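Local coordinates for glucose-6-phosphate 1-dehydrogenase (Mycobacterium avium, PDB 4LGV), which probably catalyses the NADP-dependent oxidation of glucose 6-phosphate to 6-phosphogluconolactone, the first step of the oxidative pentose phosphate pathway, at residues V34-T39 / Y132-P137; G66-D71 / L104-G109; V375-P380 / Q479-Q484; M384-S389 / V399-S404. All coordinates share one frame; numbering follows the deposited sequence. Where two conformers were deposited one is given.

Overall arrangement
The four contacts fall into two pairs at opposite sides of the chain's centre. Interactions 1 and 2 share the parallel sheet of the dinucleotide-binding domain: strands 32-36 and 64-68 are neighbours, and Thr39 is hydrogen-bonded to Asp70. Interaction 1 is buried and largely apolar, whereas interaction 2, at the edge of that sheet, is only partly buried and adds a tyrosine hydroxyl-to-carbonyl bond. Interactions 3 and 4 meet on the large mixed sheet, their centres about 35 and 44 Å from that of interaction 1. There, arginine-to-ring contacts add to the backbone pairing of the hairpin: Trp481 engages Arg377 in interaction 3 and Arg385 of interaction 4, whose leucine-bearing face turns to another subunit.

Interaction 1: residues V34-T39 / Y132-P137; sequences VIFGIT and YYLEMP
Phe36 and Tyr132, on one face of a buried parallel sheet, illustrate how neighbouring strands share a hydrophobic core. Phe36 is the side chain to follow. Its CB lies 3.9 Å from Met136 SD, with Leu134 CD2 equally near. With CG set anti to its own carbonyl carbon (chi1 -72°), the ring runs alongside Leu134, and both side chains point the same way. Leu134 CD2 makes its closest approach at Phe36 CD1, 3.6 Å away. One atom further out, Phe36 CE1 is 4.0 Å from Tyr132 CD1, which sits at the edge of the phenylalanine ring near its plane. Outside the pair, the Phe36 side chain packs on Val111 and on Ile144 of helix 141-150.

These strands, 32-36 and 130-134, lie next to each other in the middle of a Rossmann fold with strand order 3-2-1-4-5-6. Tyr133 N donates to Val34 O over 2.7 Å in a nearly straight bond, Phe36 N returns to Tyr133 O, and Glu135 N reaches Phe36 O. Gly37, just past the strand, begins what is probably the glycine-containing turn that binds the coenzyme in this family. Its positive phi (101°) suits glycine, and its CA rests 3.7 Å from Met136 CG.

On the other face Ile35 CG2 touches Tyr133 CD2 at 4.1 Å. Tyr133 OH is hydrogen-bonded to Glu162 and Tyr416. The extended Glu135 side chain brings its end toward the first strand, its CG 3.3 Å from Phe36 O, while OE1 is hydrogen-bonded to Thr47 of helix 41-56.

Interaction 2: residues G66-D71 / L104-G109; sequences GVASDD and LSYLSG
This is a parallel strand pairing at the edge of the Rossmann sheet, where strand 104-108, outermost within the chain, lies against strand 64-68. Four backbone bonds join them, running from Gly66 N to Ser105 O at one end to Gly109 N and Ala68 O at the other. Where the first strand turns away, side chains take over from the backbone. The Tyr106 ring extends along the neighbouring strand, with CG anti to the backbone N (chi1 -178°), and passes Gly66 O, which is 3.4 Å from Tyr106 CD1. Glycine at 66 presents no side chain beside this ring. Further along, Ala68 CB lies 3.4 Å from Tyr106 OH.

The hydroxyl then donates to Asp70 O at 2.7 Å, lying in the carbonyl plane on a lone pair, and Asp70 O lies at the edge of the Tyr106 ring, in its plane. Ser108 OG may also donate to Asp70 O, from well above the carbonyl plane, but two conformers of this serine make that second bond doubtful. The Asp70 side chain is hydrogen-bonded to Thr39, linking the turn to the adjoining strand's loop.

Around the pair, Leu107 and Val67 face helix 114-123, meeting Leu120 and Leu116 respectively. On the opposite face Tyr106 packs against Leu77 of helix 74-87, and strand 32-36 continues the sheet on the far side of strand 64-68.

Interaction 3: residues V375-P380 / Q479-Q484; sequences VLRIDP and QPWLPQ
Arg377 is held between Trp481 and Pro483, and one of its nitrogens serves both the ring and the backbone of the same tryptophan. Arg377 CZ lies 4.0 Å from the centroid of the six-membered ring of Trp481, only 3° off the ring normal, a cation-pi contact over the face. The guanidinium is not laid flat, however: its plane makes 49° with the indole, which brings NH1 down toward the ring. Arg377 NH1 is 3.2 Å from Trp481 CD2, near the fused bond. The same NH1 donates to Trp481 O at 3.1 Å; the oxygen lies in the guanidinium plane, whereas the nitrogen stands well above the plane of the carbonyl. The chain is extended as far as CD and then bends at chi3 (55°), turning the group in between tryptophan and proline. Pro483 N covers the guanidinium face opposite the indole, 3.4 Å from NH1, as packing only.

Apolar contacts frame the charge. Val375 CG1 meets Trp481 CE3 at 4.1 Å, and Pro380, which follows a cis peptide bond, sets its CG 4.0 Å from Pro483 CG. The C-terminal segment 479-484 is thus laid over strand 373-379 of the mixed sheet, beside a classic beta bulge at Ile378 and Asp379. Trp481 N is hydrogen-bonded to Glu349 on the next strand.

Arg377 NE is hydrogen-bonded to Asp381 O and only weakly to Pro380 O. The indole face and the carbonyl oxygens of Trp481 and Asp381 probably help to stabilise the buried positive charge, and together they limit the rotation of the guanidinium.

Interaction 4: residues M384-S389 / V399-S404; sequences MRLQLS and VHLDSS
Strands 384-389 and 399-404 run antiparallel at 166°, the two arms of a beta hairpin whose second strand is outermost, within this chain, in the large mixed sheet. Six backbone bonds tie Met384 to Ser403, Leu386 to Leu401 and Leu388 to Val399, each pair bonding both ways.

Between these lie the non-hydrogen-bonded pairs, whose side chains, Arg385, Gln387, His400 and Asp402, share one face. Arg385 grips Asp402 side-on: NE reaches OD1 at 2.8 Å in an almost straight bond, and NH2 meets OD2 at 2.8 Å on its syn lone pair. Carboxylate and guanidinium are nearly coplanar, an arrangement that helps to fix the guanidinium's orientation against His400. His400 lies over one face of that guanidinium, centres 3.8 Å apart and planes 17° from parallel. Arg385 also has a cation-pi partner in Trp481.

On the reverse face Leu388 CD1 crosses to Leu401 CD2 at 3.6 Å. This side approaches a second subunit, where Met384 packs on Leu388 of that subunit and Val399 on its Ser403. Within the hairpin, a water donates to Leu401 O at 2.8 Å and accepts from Ser403 OG.

Interaction 1: residues V34-T39 / Y132-P137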
loop_
_atom_site.group_PDB
_atom_site.type_symbol
_atom_site.label_atom_id
_atom_site.label_comp_id
_atom_site.label_asym_id
_atom_site.label_seq_id
_atom_site.Cartn_x
_atom_site.Cartn_y
_atom_site.Cartn_z
ATOM N N VAL A 34 47.573 21.891 6.490
ATOM C CA VAL A 34 48.456 22.507 5.542
ATOM C C VAL A 34 47.630 23.102 4.406
ATOM O O VAL A 34 46.940 22.360 3.677
ATOM C CB VAL A 34 49.435 21.462 4.961
ATOM C CG1 VAL A 34 50.342 22.109 3.980
ATOM C CG2 VAL A 34 50.225 20.784 6.078
ATOM N N ILE A 35 47.725 24.424 4.215
ATOM C CA ILE A 35 46.867 25.110 3.241
ATOM C C ILE A 35 47.668 25.633 2.087
ATOM O O ILE A 35 48.430 26.578 2.254
ATOM C CB ILE A 35 46.140 26.331 3.880
ATOM C CG1 ILE A 35 45.288 25.875 5.039
ATOM C CG2 ILE A 35 45.249 27.034 2.864
ATOM C CD1 ILE A 35 44.705 26.981 5.887
ATOM N N PHE A 36 47.484 25.037 0.915
ATOM C CA PHE A 36 48.076 25.567 -0.301
ATOM C C PHE A 36 47.157 26.620 -0.858
ATOM O O PHE A 36 45.959 26.363 -1.063
ATOM C CB PHE A 36 48.296 24.484 -1.341
ATOM C CG PHE A 36 49.425 23.529 -1.015
ATOM C CD1 PHE A 36 49.304 22.590 -0.006
ATOM C CD2 PHE A 36 50.636 23.586 -1.722
ATOM C CE1 PHE A 36 50.355 21.718 0.297
ATOM C CE2 PHE A 36 51.686 22.711 -1.427
ATOM C CZ PHE A 36 51.546 21.773 -0.416
ATOM N N GLY A 37 47.715 27.809 -1.099
ATOM C CA GLY A 37 46.962 28.936 -1.681
ATOM C C GLY A 37 46.517 29.965 -0.642
ATOM O O GLY A 37 45.553 30.669 -0.843
ATOM N N ILE A 38 47.270 30.074 0.442
ATOM C CA ILE A 38 46.880 30.870 1.618
ATOM C C ILE A 38 46.868 32.380 1.350
ATOM O O ILE A 38 46.257 33.139 2.110
ATOM C CB ILE A 38 47.796 30.525 2.816
ATOM C CG1 ILE A 38 47.238 31.040 4.117
ATOM C CG2 ILE A 38 49.176 31.103 2.610
ATOM C CD1 ILE A 38 46.001 30.344 4.568
ATOM N N THR A 39 47.481 32.823 0.257
ATOM C CA THR A 39 47.437 34.240 -0.142
ATOM C C THR A 39 46.435 34.539 -1.236
ATOM O O THR A 39 46.335 35.694 -1.675
ATOM C CB THR A 39 48.800 34.722 -0.651
ATOM O OG1 THR A 39 49.167 33.997 -1.819
ATOM C CG2 THR A 39 49.836 34.550 0.411
ATOM N N TYR A 132 45.792 18.233 3.872
ATOM C CA TYR A 132 46.251 19.214 2.878
ATOM C C TYR A 132 45.063 19.826 2.194
ATOM O O TYR A 132 44.289 19.124 1.572
ATOM C CB TYR A 132 47.107 18.551 1.797
ATOM C CG TYR A 132 48.355 17.872 2.336
ATOM C CD1 TYR A 132 49.472 18.615 2.653
ATOM C CD2 TYR A 132 48.400 16.508 2.527
ATOM C CE1 TYR A 132 50.610 18.030 3.175
ATOM C CE2 TYR A 132 49.546 15.890 3.011
ATOM C CZ TYR A 132 50.641 16.660 3.352
ATOM O OH TYR A 132 51.772 16.064 3.842
ATOM N N TYR A 133 44.884 21.126 2.342
ATOM C CA TYR A 133 43.737 21.833 1.778
ATOM C C TYR A 133 44.195 22.706 0.631
ATOM O O TYR A 133 44.987 23.633 0.819
ATOM C CB TYR A 133 43.064 22.674 2.881
ATOM C CG TYR A 133 41.947 23.537 2.396
ATOM C CD1 TYR A 133 41.008 23.047 1.503
ATOM C CD2 TYR A 133 41.801 24.830 2.835
ATOM C CE1 TYR A 133 39.969 23.825 1.048
ATOM C CE2 TYR A 133 40.766 25.615 2.387
ATOM C CZ TYR A 133 39.840 25.098 1.504
ATOM O OH TYR A 133 38.792 25.867 1.025
ATOM N N LEU A 134 43.730 22.387 -0.572
ATOM C CA LEU A 134 44.237 23.039 -1.767
ATOM C C LEU A 134 43.273 24.084 -2.284
ATOM O O LEU A 134 42.354 23.752 -3.004
ATOM C CB LEU A 134 44.535 22.012 -2.862
ATOM C CG LEU A 134 45.290 20.749 -2.427
ATOM C CD1 LEU A 134 45.677 19.932 -3.657
ATOM C CD2 LEU A 134 46.524 21.012 -1.608
ATOM N N GLU A 135 43.504 25.342 -1.927
ATOM C CA GLU A 135 42.706 26.426 -2.484
ATOM C C GLU A 135 43.552 27.091 -3.559
ATOM O O GLU A 135 43.968 28.217 -3.452
ATOM C CB GLU A 135 42.200 27.439 -1.451
ATOM C CG GLU A 135 43.028 27.579 -0.187
ATOM C CD GLU A 135 42.381 28.533 0.783
ATOM O OE1 GLU A 135 41.161 28.822 0.632
ATOM O OE2 GLU A 135 43.095 29.029 1.658
ATOM N N MET A 136 43.761 26.356 -4.618
ATOM C CA MET A 136 44.612 26.811 -5.705
ATOM C C MET A 136 43.935 26.502 -7.022
ATOM O O MET A 136 42.950 25.746 -7.068
ATOM C CB MET A 136 46.004 26.195 -5.576
ATOM C CG MET A 136 46.936 27.192 -4.904
ATOM S SD MET A 136 48.516 26.447 -4.679
ATOM C CE MET A 136 49.713 27.769 -4.536
ATOM N N PRO A 137 44.442 27.103 -8.102
ATOM C CA PRO A 137 43.931 26.741 -9.418
ATOM C C PRO A 137 43.917 25.223 -9.663
ATOM O O PRO A 137 44.812 24.503 -9.233
ATOM C CB PRO A 137 44.910 27.410 -10.351
ATOM C CG PRO A 137 45.388 28.594 -9.589
ATOM C CD PRO A 137 45.516 28.105 -8.179
#

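Interaction 2: residues G66-D71 / L104-G109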
loop_
_atom_site.group_PDB
_atom_site.type_symbol
_atom_site.label_atom_id
_atom_site.label_comp_id
_atom_site.label_asym_id
_atom_site.label_seq_id
_atom_site.Cartn_x
_atom_site.Cartn_y
_atom_site.Cartn_z
ATOM N N GLY A 66 50.679 27.589 6.259
ATOM C CA GLY A 66 50.285 28.225 5.016
ATOM C C GLY A 66 51.366 28.100 3.964
ATOM O O GLY A 66 52.556 28.303 4.264
ATOM N N VAL A 67 50.950 27.794 2.721
ATOM C CA VAL A 67 51.863 27.697 1.585
ATOM C C VAL A 67 51.383 28.526 0.392
ATOM O O VAL A 67 50.214 28.509 0.060
ATOM C CB VAL A 67 52.013 26.245 1.115
ATOM C CG1 VAL A 67 53.008 26.154 -0.016
ATOM C CG2 VAL A 67 52.454 25.321 2.252
ATOM N N ALA A 68 52.299 29.284 -0.208
ATOM C CA ALA A 68 52.015 30.069 -1.388
ATOM C C ALA A 68 53.330 30.452 -2.108
ATOM O O ALA A 68 54.413 30.303 -1.543
ATOM C CB ALA A 68 51.213 31.308 -1.014
ATOM N N SER A 69 53.218 31.012 -3.303
ATOM C CA SER A 69 54.371 31.543 -4.009
ATOM C C SER A 69 54.852 32.902 -3.512
ATOM O O SER A 69 55.999 33.245 -3.692
ATOM C CB SER A 69 54.056 31.670 -5.506
ATOM O OG SER A 69 53.073 32.662 -5.718
ATOM N N ASP A 70 54.003 33.675 -2.850
ATOM C CA ASP A 70 54.428 35.030 -2.475
ATOM C C ASP A 70 55.675 35.015 -1.574
ATOM O O ASP A 70 55.741 34.290 -0.583
ATOM C CB ASP A 70 53.313 35.778 -1.776
ATOM C CG ASP A 70 52.005 35.681 -2.536
ATOM O OD1 ASP A 70 51.500 34.563 -2.789
ATOM O OD2 ASP A 70 51.420 36.709 -2.805
ATOM N N ASP A 71 56.632 35.873 -1.903
ATOM C CA ASP A 71 57.830 36.010 -1.094
ATOM C C ASP A 71 57.546 37.051 -0.030
ATOM O O ASP A 71 57.896 38.225 -0.168
ATOM C CB ASP A 71 59.017 36.400 -1.980
ATOM C CG ASP A 71 60.347 36.392 -1.250
ATOM O OD1 ASP A 71 60.415 35.929 -0.094
ATOM O OD2 ASP A 71 61.356 36.858 -1.872
ATOM N N LEU A 104 50.035 29.495 13.404
ATOM C CA LEU A 104 50.295 29.654 11.981
ATOM C C LEU A 104 51.776 29.763 11.656
ATOM O O LEU A 104 52.498 30.456 12.331
ATOM C CB LEU A 104 49.597 30.904 11.506
ATOM C CG LEU A 104 49.303 31.058 10.012
ATOM C CD1 LEU A 104 48.527 29.888 9.424
ATOM C CD2 LEU A 104 48.491 32.344 9.833
ATOM N N SER A 105 52.232 29.020 10.642
ATOM C CA SER A 105 53.540 29.254 10.021
ATOM C C SER A 105 53.343 29.432 8.532
ATOM O O SER A 105 52.268 29.155 8.000
ATOM C CB SER A 105 54.548 28.119 10.339
ATOM O OG SER A 105 54.038 26.862 9.947
ATOM N N TYR A 106 54.385 29.883 7.844
ATOM C CA TYR A 106 54.316 30.167 6.415
ATOM C C TYR A 106 55.518 29.653 5.675
ATOM O O TYR A 106 56.678 29.751 6.125
ATOM C CB TYR A 106 54.202 31.652 6.159
ATOM C CG TYR A 106 54.086 32.020 4.674
ATOM C CD1 TYR A 106 52.982 31.640 3.935
ATOM C CD2 TYR A 106 55.095 32.732 4.019
ATOM C CE1 TYR A 106 52.859 31.966 2.604
ATOM C CE2 TYR A 106 54.988 33.054 2.666
ATOM C CZ TYR A 106 53.845 32.692 1.958
ATOM O OH TYR A 106 53.722 32.970 0.595
ATOM N N LEU A 107 55.235 29.105 4.505
ATOM C CA LEU A 107 56.243 28.549 3.649
ATOM C C LEU A 107 56.007 28.992 2.212
ATOM O O LEU A 107 54.911 28.798 1.662
ATOM C CB LEU A 107 56.159 27.063 3.817
ATOM C CG LEU A 107 57.286 26.214 3.294
ATOM C CD1 LEU A 107 58.592 26.582 3.996
ATOM C CD2 LEU A 107 56.936 24.763 3.544
ATOM N N SER A 108 57.025 29.650 1.657
ATOM C CA SER A 108 57.014 30.230 0.314
ATOM C C SER A 108 57.740 29.357 -0.706
ATOM O O SER A 108 58.852 28.894 -0.436
ATOM C CB SER A 108 57.764 31.612 0.286
ATOM O OG SER A 108 57.512 32.250 -0.941
ATOM N N GLY A 109 57.144 29.187 -1.887
ATOM C CA GLY A 109 57.852 28.518 -2.957
ATOM C C GLY A 109 56.954 28.207 -4.117
ATOM O O GLY A 109 55.791 28.583 -4.113
#

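Interaction 3: residues V375-P380 / Q479-Q484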
loop_
_atom_site.group_PDB
_atom_site.type_symbol
_atom_site.label_atom_id
_atom_site.label_comp_id
_atom_site.label_asym_id
_atom_site.label_seq_id
_atom_site.Cartn_x
_atom_site.Cartn_y
_atom_site.Cartn_z
ATOM N N VAL A 375 6.548 20.364 1.345
ATOM C CA VAL A 375 7.573 21.320 0.956
ATOM C C VAL A 375 8.748 21.288 1.920
ATOM O O VAL A 375 8.582 21.464 3.107
ATOM C CB VAL A 375 7.008 22.726 0.914
ATOM C CG1 VAL A 375 8.009 23.667 0.288
ATOM C CG2 VAL A 375 5.719 22.777 0.102
ATOM N N LEU A 376 9.936 21.073 1.389
ATOM C CA LEU A 376 11.159 21.104 2.158
ATOM C C LEU A 376 11.981 22.336 1.776
ATOM O O LEU A 376 12.467 22.399 0.659
ATOM C CB LEU A 376 11.982 19.836 1.863
ATOM C CG LEU A 376 11.263 18.497 2.052
ATOM C CD1 LEU A 376 12.119 17.358 1.596
ATOM C CD2 LEU A 376 10.890 18.269 3.494
ATOM N N ARG A 377 12.114 23.310 2.673
ATOM C CA ARG A 377 13.044 24.388 2.474
ATOM C C ARG A 377 14.429 23.918 2.954
ATOM O O ARG A 377 14.604 23.579 4.112
ATOM C CB ARG A 377 12.617 25.665 3.234
ATOM C CG ARG A 377 13.510 26.850 2.872
ATOM C CD ARG A 377 13.020 28.216 3.369
ATOM N NE ARG A 377 12.807 28.200 4.794
ATOM C CZ ARG A 377 11.636 28.364 5.386
ATOM N NH1 ARG A 377 10.551 28.653 4.667
ATOM N NH2 ARG A 377 11.551 28.263 6.702
ATOM N N ILE A 378 15.361 23.825 2.023
ATOM C CA ILE A 378 16.711 23.321 2.270
ATOM C C ILE A 378 17.548 24.464 2.818
ATOM O O ILE A 378 18.389 24.256 3.667
ATOM C CB ILE A 378 17.363 22.831 0.946
ATOM C CG1 ILE A 378 16.523 21.733 0.294
ATOM C CG2 ILE A 378 18.778 22.327 1.151
ATOM C CD1 ILE A 378 16.148 20.604 1.208
ATOM N N ASP A 379 17.307 25.674 2.315
ATOM C CA ASP A 379 18.107 26.854 2.650
ATOM C C ASP A 379 17.342 28.106 2.198
ATOM O O ASP A 379 16.606 28.062 1.206
ATOM C CB ASP A 379 19.460 26.790 1.921
ATOM C CG ASP A 379 20.391 27.931 2.278
ATOM O OD1 ASP A 379 20.830 28.001 3.455
ATOM O OD2 ASP A 379 20.673 28.776 1.386
ATOM N N PRO A 380 17.430 29.192 2.967
ATOM C CA PRO A 380 17.932 29.242 4.311
ATOM C C PRO A 380 16.898 28.758 5.261
ATOM O O PRO A 380 15.777 28.454 4.860
ATOM C CB PRO A 380 18.182 30.756 4.555
ATOM C CG PRO A 380 17.197 31.480 3.670
ATOM C CD PRO A 380 16.896 30.505 2.517
ATOM N N GLN A 479 4.770 29.614 -5.937
ATOM C CA GLN A 479 5.558 30.572 -5.142
ATOM C C GLN A 479 6.264 29.804 -4.040
ATOM O O GLN A 479 5.632 29.052 -3.304
ATOM C CB GLN A 479 4.739 31.712 -4.511
ATOM C CG GLN A 479 5.022 33.131 -5.072
ATOM C CD GLN A 479 6.316 33.836 -4.569
ATOM O OE1 GLN A 479 6.843 33.581 -3.462
ATOM N NE2 GLN A 479 6.813 34.754 -5.397
ATOM N N PRO A 480 7.576 30.003 -3.905
ATOM C CA PRO A 480 8.295 29.258 -2.905
ATOM C C PRO A 480 7.939 29.665 -1.514
ATOM O O PRO A 480 7.581 30.812 -1.278
ATOM C CB PRO A 480 9.766 29.607 -3.167
ATOM C CG PRO A 480 9.794 30.063 -4.557
ATOM C CD PRO A 480 8.497 30.806 -4.722
ATOM N N TRP A 481 8.074 28.713 -0.597
ATOM C CA TRP A 481 7.887 28.971 0.798
ATOM C C TRP A 481 9.072 29.714 1.404
ATOM O O TRP A 481 10.114 29.127 1.641
ATOM C CB TRP A 481 7.650 27.651 1.516
ATOM C CG TRP A 481 7.512 27.793 2.969
ATOM C CD1 TRP A 481 6.885 28.775 3.646
ATOM C CD2 TRP A 481 7.978 26.868 3.932
ATOM N NE1 TRP A 481 6.935 28.542 4.973
ATOM C CE2 TRP A 481 7.606 27.366 5.191
ATOM C CE3 TRP A 481 8.691 25.662 3.859
ATOM C CZ2 TRP A 481 7.927 26.692 6.399
ATOM C CZ3 TRP A 481 8.997 24.993 5.057
ATOM C CH2 TRP A 481 8.631 25.521 6.305
ATOM N N LEU A 482 8.869 30.998 1.712
ATOM C CA LEU A 482 9.924 31.835 2.303
ATOM C C LEU A 482 9.913 31.840 3.824
ATOM O O LEU A 482 8.850 31.752 4.452
ATOM C CB LEU A 482 9.811 33.266 1.800
ATOM C CG LEU A 482 9.671 33.389 0.269
ATOM C CD1 LEU A 482 9.365 34.823 -0.150
ATOM C CD2 LEU A 482 10.911 32.871 -0.431
ATOM N N PRO A 483 11.103 32.049 4.430
ATOM C CA PRO A 483 11.182 32.291 5.869
ATOM C C PRO A 483 10.398 33.512 6.269
ATOM O O PRO A 483 10.275 34.432 5.471
ATOM C CB PRO A 483 12.669 32.536 6.132
ATOM C CG PRO A 483 13.406 32.188 4.869
ATOM C CD PRO A 483 12.414 32.135 3.751
ATOM N N GLN A 484 9.855 33.489 7.498
ATOM C CA GLN A 484 9.079 34.598 8.117
ATOM C C GLN A 484 9.961 35.689 8.723
ATOM O O GLN A 484 10.864 36.202 8.049
ATOM C CB GLN A 484 8.113 34.033 9.191
#

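Interaction 4: residues M384-S389 / V399-S404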
loop_
_atom_site.group_PDB
_atom_site.type_symbol
_atom_site.label_atom_id
_atom_site.label_comp_id
_atom_site.label_asym_id
_atom_site.label_seq_id
_atom_site.Cartn_x
_atom_site.Cartn_y
_atom_site.Cartn_z
ATOM N N MET A 384 10.035 22.304 7.061
ATOM C CA MET A 384 9.096 21.557 6.289
ATOM C C MET A 384 7.735 22.179 6.402
ATOM O O MET A 384 7.300 22.572 7.456
ATOM C CB MET A 384 9.044 20.114 6.748
ATOM C CG MET A 384 8.014 19.351 5.939
ATOM S SD MET A 384 7.663 17.740 6.549
ATOM C CE MET A 384 7.175 18.097 8.229
ATOM N N ARG A 385 7.053 22.236 5.276
ATOM C CA ARG A 385 5.656 22.648 5.259
ATOM C C ARG A 385 4.812 21.556 4.652
ATOM O O ARG A 385 5.088 21.082 3.560
ATOM C CB ARG A 385 5.487 23.963 4.490
ATOM C CG ARG A 385 4.066 24.223 3.968
ATOM C CD ARG A 385 3.938 25.585 3.265
ATOM N NE ARG A 385 3.866 26.641 4.258
ATOM C CZ ARG A 385 3.752 27.937 4.006
ATOM N NH1 ARG A 385 3.721 28.396 2.764
ATOM N NH2 ARG A 385 3.704 28.790 5.031
ATOM N N LEU A 386 3.779 21.156 5.356
ATOM C CA LEU A 386 2.778 20.281 4.775
ATOM C C LEU A 386 1.540 21.140 4.401
ATOM O O LEU A 386 0.919 21.745 5.273
ATOM C CB LEU A 386 2.462 19.176 5.760
ATOM C CG LEU A 386 1.349 18.194 5.394
ATOM C CD1 LEU A 386 1.623 17.384 4.128
ATOM C CD2 LEU A 386 1.117 17.211 6.542
ATOM N N GLN A 387 1.168 21.151 3.124
ATOM C CA GLN A 387 -0.020 21.887 2.655
ATOM C C GLN A 387 -1.217 20.991 2.495
ATOM O O GLN A 387 -1.186 20.020 1.754
ATOM C CB GLN A 387 0.228 22.543 1.315
ATOM C CG GLN A 387 1.380 23.505 1.350
ATOM C CD GLN A 387 1.529 24.302 0.069
ATOM O OE1 GLN A 387 0.669 24.220 -0.811
ATOM N NE2 GLN A 387 2.634 25.045 -0.055
ATOM N N LEU A 388 -2.273 21.314 3.225
ATOM C CA LEU A 388 -3.518 20.548 3.227
ATOM C C LEU A 388 -4.686 21.513 3.011
ATOM O O LEU A 388 -4.475 22.705 2.853
ATOM C CB LEU A 388 -3.713 19.863 4.578
ATOM C CG LEU A 388 -2.617 18.924 5.060
ATOM C CD1 LEU A 388 -3.031 18.329 6.415
ATOM C CD2 LEU A 388 -2.336 17.807 4.062
ATOM N N SER A 389 -5.897 20.975 2.968
ATOM C CA SER A 389 -7.091 21.776 2.780
ATOM C C SER A 389 -8.071 21.541 3.913
ATOM O O SER A 389 -8.133 20.436 4.440
ATOM C CB SER A 389 -7.739 21.460 1.434
ATOM O OG SER A 389 -8.901 22.230 1.291
ATOM N N VAL A 399 -4.315 25.114 4.211
ATOM C CA VAL A 399 -3.820 25.024 5.533
ATOM C C VAL A 399 -2.305 24.744 5.425
ATOM O O VAL A 399 -1.893 23.818 4.714
ATOM C CB VAL A 399 -4.608 23.909 6.229
ATOM C CG1 VAL A 399 -3.851 23.332 7.367
ATOM C CG2 VAL A 399 -5.909 24.466 6.730
ATOM N N HIS A 400 -1.492 25.557 6.112
ATOM C CA HIS A 400 -0.037 25.430 6.107
ATOM C C HIS A 400 0.491 24.933 7.441
ATOM O O HIS A 400 0.433 25.641 8.425
ATOM C CB HIS A 400 0.608 26.757 5.760
ATOM C CG HIS A 400 0.296 27.248 4.376
ATOM N ND1 HIS A 400 -0.038 26.393 3.346
ATOM C CD2 HIS A 400 0.297 28.489 3.836
ATOM C CE1 HIS A 400 -0.238 27.080 2.241
ATOM N NE2 HIS A 400 -0.030 28.352 2.506
ATOM N N LEU A 401 0.964 23.686 7.477
ATOM C CA LEU A 401 1.483 23.046 8.686
ATOM C C LEU A 401 3.004 23.122 8.630
ATOM O O LEU A 401 3.669 22.304 7.974
ATOM C CB LEU A 401 1.037 21.579 8.723
ATOM C CG LEU A 401 -0.322 21.219 9.361
ATOM C CD1 LEU A 401 -1.371 22.265 9.178
ATOM C CD2 LEU A 401 -0.906 19.903 8.876
ATOM N N ASP A 402 3.549 24.118 9.300
ATOM C CA ASP A 402 4.963 24.495 9.197
ATOM C C ASP A 402 5.758 24.092 10.411
ATOM O O ASP A 402 5.277 24.221 11.549
ATOM C CB ASP A 402 5.056 26.020 9.052
ATOM C CG ASP A 402 4.442 26.516 7.759
ATOM O OD1 ASP A 402 4.096 25.682 6.885
ATOM O OD2 ASP A 402 4.336 27.743 7.581
ATOM N N SER A 403 6.984 23.634 10.173
ATOM C CA SER A 403 7.921 23.395 11.241
ATOM C C SER A 403 9.347 23.513 10.725
ATOM O O SER A 403 9.614 23.433 9.529
ATOM C CB SER A 403 7.715 22.024 11.836
ATOM O OG SER A 403 7.955 20.997 10.890
ATOM N N SER A 404 10.244 23.739 11.661
ATOM C CA SER A 404 11.641 23.878 11.424
ATOM C C SER A 404 12.349 22.543 11.689
ATOM O O SER A 404 11.889 21.701 12.446
ATOM C CB SER A 404 12.213 24.948 12.358
ATOM O OG SER A 404 11.753 26.215 11.884
HETATM O O HOH W 1 5.947 21.068 9.000
#